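Local coordinates for oligopeptide-binding protein AppA (Bacillus subtilis, PDB 1XOC) that binds oligopeptides, tetra- and pentapeptides among them, as the solute-binding component of an ABC-type oligopeptide permease that can replace the Opp system in sporulation and competence, at residues G95-A100 / G133-L138; V104-V109 / T156-K161. One frame throughout, in Å; residues are numbered along the deposited sequence. Where two conformers were deposited one is given.

Interaction 1 of 2, residues G95-A100 / G133-L138; sequences GKELTA and GDYEVL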
loop_
_atom_site.group_PDB
_atom_site.type_symbol
_atom_site.label_atom_id
_atom_site.label_comp_id
_atom_site.label_asym_id
_atom_site.label_seq_id
_atom_site.Cartn_x
_atom_site.Cartn_y
_atom_site.Cartn_z
ATOM N N GLY A 95 28.019 -7.748 -9.588
ATOM C CA GLY A 95 29.256 -7.011 -9.852
ATOM C C GLY A 95 29.268 -6.138 -11.092
ATOM O O GLY A 95 30.243 -5.440 -11.353
ATOM N N LYS A 96 28.171 -6.159 -11.841
ATOM C CA LYS A 96 28.072 -5.400 -13.075
ATOM C C LYS A 96 27.523 -4.007 -12.878
ATOM O O LYS A 96 26.656 -3.762 -12.045
ATOM C CB LYS A 96 27.240 -6.165 -14.091
ATOM C CG LYS A 96 28.069 -7.223 -14.784
ATOM C CD LYS A 96 27.280 -8.487 -15.046
ATOM C CE LYS A 96 28.045 -9.445 -15.926
ATOM N NZ LYS A 96 27.769 -9.244 -17.381
ATOM N N GLU A 97 28.034 -3.087 -13.679
ATOM C CA GLU A 97 27.714 -1.682 -13.531
ATOM C C GLU A 97 26.283 -1.411 -13.955
ATOM O O GLU A 97 25.841 -1.898 -14.996
ATOM C CB GLU A 97 28.654 -0.858 -14.406
ATOM C CG GLU A 97 28.414 0.671 -14.434
ATOM C CD GLU A 97 29.337 1.424 -13.530
ATOM O OE1 GLU A 97 29.786 0.798 -12.542
ATOM O OE2 GLU A 97 29.607 2.634 -13.780
ATOM N N LEU A 98 25.575 -0.617 -13.153
ATOM C CA LEU A 98 24.228 -0.146 -13.510
ATOM C C LEU A 98 24.396 1.047 -14.423
ATOM O O LEU A 98 25.162 1.984 -14.118
ATOM C CB LEU A 98 23.455 0.238 -12.245
ATOM C CG LEU A 98 21.981 0.653 -12.373
ATOM C CD1 LEU A 98 21.242 0.409 -11.073
ATOM C CD2 LEU A 98 21.830 2.122 -12.790
ATOM N N THR A 99 23.670 1.061 -15.544
ATOM C CA THR A 99 23.803 2.167 -16.485
ATOM C C THR A 99 22.451 2.621 -16.996
ATOM O O THR A 99 21.428 2.075 -16.609
ATOM C CB THR A 99 24.666 1.769 -17.683
ATOM O OG1 THR A 99 23.928 0.846 -18.494
ATOM C CG2 THR A 99 26.012 1.145 -17.255
ATOM N N ALA A 100 22.437 3.647 -17.850
ATOM C CA ALA A 100 21.196 4.123 -18.486
ATOM C C ALA A 100 20.417 3.012 -19.152
ATOM O O ALA A 100 19.200 3.094 -19.196
ATOM C CB ALA A 100 21.494 5.146 -19.523
ATOM N N GLY A 133 23.077 8.861 -23.064
ATOM C CA GLY A 133 24.480 8.654 -22.774
ATOM C C GLY A 133 24.563 7.466 -21.858
ATOM O O GLY A 133 23.527 6.944 -21.436
ATOM N N ASP A 134 25.775 7.012 -21.543
ATOM C CA ASP A 134 25.905 5.845 -20.681
ATOM C C ASP A 134 25.213 6.006 -19.325
ATOM O O ASP A 134 24.773 5.022 -18.734
ATOM C CB ASP A 134 27.373 5.464 -20.462
ATOM C CG ASP A 134 28.042 4.966 -21.726
ATOM O OD1 ASP A 134 27.346 4.501 -22.660
ATOM O OD2 ASP A 134 29.277 5.044 -21.757
ATOM N N TYR A 135 25.131 7.229 -18.828
ATOM C CA TYR A 135 24.536 7.512 -17.535
ATOM C C TYR A 135 23.455 8.581 -17.614
ATOM O O TYR A 135 23.196 9.268 -16.642
ATOM C CB TYR A 135 25.632 7.929 -16.559
ATOM C CG TYR A 135 26.638 6.826 -16.392
ATOM C CD1 TYR A 135 26.416 5.791 -15.506
ATOM C CD2 TYR A 135 27.815 6.823 -17.136
ATOM C CE1 TYR A 135 27.334 4.765 -15.355
ATOM C CE2 TYR A 135 28.749 5.798 -16.985
ATOM C CZ TYR A 135 28.491 4.776 -16.088
ATOM O OH TYR A 135 29.433 3.780 -15.948
ATOM N N GLU A 136 22.799 8.706 -18.757
ATOM C CA GLU A 136 21.816 9.773 -18.918
ATOM C C GLU A 136 20.580 9.313 -19.663
ATOM O O GLU A 136 20.686 8.666 -20.708
ATOM C CB GLU A 136 22.392 10.960 -19.625
ATOM C CG GLU A 136 21.529 12.214 -19.661
ATOM C CD GLU A 136 22.359 13.472 -19.815
ATOM O OE1 GLU A 136 23.460 13.363 -20.424
ATOM O OE2 GLU A 136 21.913 14.564 -19.334
ATOM N N VAL A 137 19.411 9.676 -19.128
ATOM C CA VAL A 137 18.144 9.277 -19.721
ATOM C C VAL A 137 17.183 10.453 -19.812
ATOM O O VAL A 137 17.127 11.279 -18.916
ATOM C CB VAL A 137 17.476 8.185 -18.859
ATOM C CG1 VAL A 137 16.101 7.860 -19.335
ATOM C CG2 VAL A 137 18.308 6.930 -18.890
ATOM N N LEU A 138 16.425 10.526 -20.899
ATOM C CA LEU A 138 15.395 11.562 -21.064
ATOM C C LEU A 138 14.026 10.890 -21.042
ATOM O O LEU A 138 13.750 10.018 -21.854
ATOM C CB LEU A 138 15.556 12.321 -22.384
ATOM C CG LEU A 138 14.518 13.419 -22.622
ATOM C CD1 LEU A 138 14.776 14.663 -21.741
ATOM C CD2 LEU A 138 14.531 13.817 -24.092
#
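Y135 OH donates a very short hydrogen bond, 2.5 Å, to E97 OE2, the side-chain member of the two hydrogen bonds that tie 95-100 to 133-138. The carboxylate meets the phenol at its edge, near the ring plane, with the two planes 79° apart. Although the CA-CB bond of Y135 leads away from 95-100, CG lies beside the backbone N and the ring returns toward the glutamate; tyrosine suits the place because its ring is long enough to carry a hydroxyl donor to the carboxylate. E97 OE2 also accepts from G89 N, and E97 OE1 forms a salt bridge with K91, so the carboxylate is gripped at both oxygens and its rotation is fixed.

The second bond, between backbones, runs from A100 N to D134 O, 2.9 Å long and nearly straight at 171°. A100 opens helix 100-108, where amides have no carbonyl of an earlier helical turn to use; D134 O supplies one. Threonine suits the preceding N-cap position, because T99 OG1 bonds to D101 N while D102 OD2 holds T99 N.

Van der Waals contacts fill in around these bonds. A100 CB sits 3.3 Å from G133 O and 3.7 Å from V137 CG2, a tight place that suits a methyl group. T99 CB comes within 3.4 Å of D134 O, and L98 O approaches Y135 CE1 obliquely at 3.7 Å. The side chain of D134 itself comes to about 3 Å from a bound zinc ion.

G133 to E136 form a type I beta turn linking strands 126-133 and 136-141, whose hairpin ends the five-stranded antiparallel sheet; the contact thus docks a capped helix N-terminus against a beta-hairpin turn.

Interaction 2 of 2, residues V104-V109 / T156-K161; sequences VFTYSV and TAILPK
T156 lays its methyl CG2 over one face of the Y107 ring, a CH-pi contact 3.8 Å from the centroid, while its carbonyl O is joined to Y107 OH by a water that accepts from the hydroxyl and donates to the carbonyl. T156 OG1 turns to A152 O and Y123 OH, anchoring the end of helix 147-155. A phenylalanine in place of Y107 would probably keep the ring packing but leave the bridging water without its hydroxyl donor and T156 O more loosely held. At A157 the carbonyl O lies 3.3 Å from T106 CG2. I158 then brings CD1 to the edge of the Y107 ring, 3.9 Å from CE1. The loop runs alongside helix 100-108, in what is probably the additional domain of cluster C binding proteins, as in OppA. L159 N donates to T106 OG1 at 2.9 Å and 163°; a threonine suits a helix here, because with OG1 beside its own backbone N (chi1 -59°) the hydroxyl also bonds D102 O, one turn back. L159 O lies in the plane of the F105 ring, at its edge, and L159 CB is 4.0 Å from F105 CE2. P160 is the N-cap of helix 161-164. The methylenes of K161, in an extended chain, lie against F105, CB to CB 3.9 Å, a place at the margin that suits lysine's long apolar stem.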
loop_
_atom_site.group_PDB
_atom_site.type_symbol
_atom_site.label_atom_id
_atom_site.label_comp_id
_atom_site.label_asym_id
_atom_site.label_seq_id
_atom_site.Cartn_x
_atom_site.Cartn_y
_atom_site.Cartn_z
ATOM N N VAL A 104 16.333 2.684 -18.900
ATOM C CA VAL A 104 15.520 2.687 -20.107
ATOM C C VAL A 104 14.742 1.358 -20.218
ATOM O O VAL A 104 13.555 1.360 -20.518
ATOM C CB VAL A 104 16.357 2.964 -21.395
ATOM C CG1 VAL A 104 15.465 2.796 -22.639
ATOM C CG2 VAL A 104 16.989 4.345 -21.320
ATOM N N PHE A 105 15.423 0.249 -19.982
ATOM C CA PHE A 105 14.768 -1.043 -19.989
ATOM C C PHE A 105 13.599 -1.072 -19.023
ATOM O O PHE A 105 12.502 -1.417 -19.400
ATOM C CB PHE A 105 15.778 -2.140 -19.648
ATOM C CG PHE A 105 15.149 -3.435 -19.239
ATOM C CD1 PHE A 105 14.389 -4.140 -20.124
ATOM C CD2 PHE A 105 15.309 -3.925 -17.977
ATOM C CE1 PHE A 105 13.817 -5.303 -19.748
ATOM C CE2 PHE A 105 14.724 -5.093 -17.610
ATOM C CZ PHE A 105 13.980 -5.773 -18.493
ATOM N N THR A 106 13.847 -0.705 -17.775
ATOM C CA THR A 106 12.862 -0.884 -16.721
ATOM C C THR A 106 11.627 -0.035 -16.986
ATOM O O THR A 106 10.521 -0.545 -16.925
ATOM C CB THR A 106 13.446 -0.540 -15.354
ATOM O OG1 THR A 106 14.587 -1.373 -15.089
ATOM C CG2 THR A 106 12.436 -0.718 -14.273
ATOM N N TYR A 107 11.803 1.235 -17.308
ATOM C CA TYR A 107 10.633 2.083 -17.492
ATOM C C TYR A 107 9.919 1.865 -18.826
ATOM O O TYR A 107 8.744 2.260 -18.965
ATOM C CB TYR A 107 11.034 3.545 -17.416
ATOM C CG TYR A 107 11.237 4.114 -16.031
ATOM C CD1 TYR A 107 12.423 3.914 -15.331
ATOM C CD2 TYR A 107 10.223 4.826 -15.406
ATOM C CE1 TYR A 107 12.606 4.460 -14.038
ATOM C CE2 TYR A 107 10.422 5.400 -14.128
ATOM C CZ TYR A 107 11.596 5.196 -13.459
ATOM O OH TYR A 107 11.726 5.726 -12.205
ATOM N N SER A 108 10.578 1.203 -19.786
ATOM C CA SER A 108 9.959 0.865 -21.067
ATOM C C SER A 108 9.009 -0.334 -20.971
ATOM O O SER A 108 8.099 -0.466 -21.794
ATOM C CB SER A 108 11.027 0.573 -22.126
ATOM O OG SER A 108 11.701 1.791 -22.438
ATOM N N VAL A 109 9.217 -1.177 -19.967
ATOM C CA VAL A 109 8.406 -2.428 -19.839
ATOM C C VAL A 109 6.903 -2.098 -19.747
ATOM O O VAL A 109 6.115 -2.642 -20.501
ATOM C CB VAL A 109 8.865 -3.286 -18.660
ATOM C CG1 VAL A 109 7.826 -4.380 -18.333
ATOM C CG2 VAL A 109 10.217 -3.949 -19.010
ATOM N N THR A 156 9.849 2.949 -8.808
ATOM C CA THR A 156 10.328 2.084 -9.861
ATOM C C THR A 156 11.736 1.546 -9.575
ATOM O O THR A 156 12.741 2.246 -9.736
ATOM C CB THR A 156 10.294 2.755 -11.215
ATOM O OG1 THR A 156 9.006 3.348 -11.405
ATOM C CG2 THR A 156 10.588 1.753 -12.375
ATOM N N ALA A 157 11.770 0.290 -9.133
ATOM C CA ALA A 157 13.035 -0.409 -8.886
ATOM C C ALA A 157 13.761 -0.678 -10.176
ATOM O O ALA A 157 13.170 -1.241 -11.094
ATOM C CB ALA A 157 12.785 -1.745 -8.173
ATOM N N ILE A 158 15.056 -0.314 -10.239
ATOM C CA ILE A 158 15.825 -0.461 -11.461
ATOM C C ILE A 158 16.298 -1.926 -11.611
ATOM O O ILE A 158 17.014 -2.491 -10.751
ATOM C CB ILE A 158 17.011 0.577 -11.529
ATOM C CG1 ILE A 158 16.504 2.018 -11.396
ATOM C CG2 ILE A 158 17.762 0.383 -12.795
ATOM C CD1 ILE A 158 15.405 2.400 -12.319
ATOM N N LEU A 159 15.919 -2.516 -12.743
ATOM C CA LEU A 159 16.229 -3.916 -13.026
ATOM C C LEU A 159 17.407 -4.059 -13.995
ATOM O O LEU A 159 17.641 -3.177 -14.824
ATOM C CB LEU A 159 15.004 -4.600 -13.631
ATOM C CG LEU A 159 13.698 -4.526 -12.831
ATOM C CD1 LEU A 159 12.567 -5.113 -13.662
ATOM C CD2 LEU A 159 13.817 -5.269 -11.523
ATOM N N PRO A 160 18.154 -5.180 -13.920
ATOM C CA PRO A 160 19.294 -5.407 -14.788
ATOM C C PRO A 160 18.922 -5.919 -16.192
ATOM O O PRO A 160 18.486 -7.073 -16.363
ATOM C CB PRO A 160 20.104 -6.458 -14.021
ATOM C CG PRO A 160 19.106 -7.185 -13.231
ATOM C CD PRO A 160 18.028 -6.216 -12.896
ATOM N N LYS A 161 19.139 -5.078 -17.196
ATOM C CA LYS A 161 18.858 -5.433 -18.562
ATOM C C LYS A 161 19.701 -6.625 -19.012
ATOM O O LYS A 161 19.247 -7.464 -19.794
ATOM C CB LYS A 161 19.091 -4.272 -19.506
ATOM C CG LYS A 161 18.650 -4.541 -20.918
ATOM C CD LYS A 161 18.882 -3.336 -21.815
ATOM C CE LYS A 161 18.428 -3.604 -23.215
ATOM N NZ LYS A 161 18.795 -2.498 -24.182
HETATM O O HOH W 1 13.278 4.801 -10.186
#

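Helix 100-108 joins the two contacts: its N-terminus docks on the hairpin turn in interaction 1 and its later part, 104-108, packs on 156-161 in interaction 2. The centres lie about 11 Å apart, and the contacts touch directly, V137 CG2 to V104 CG2 at 3.8 Å and L98 CD1 to I158 CG2 at 3.9 Å. D102, between the two helical parts, bonds T99 N through OD2 and K161 N through OD1, so one carboxylate ties the starts of helices 100-108 and 161-164 together. In sequence, 104-109 falls between the two segments of interaction 1, and 133-138 between those of interaction 2. The K161 side chain lies about 6 Å from a bound zinc ion.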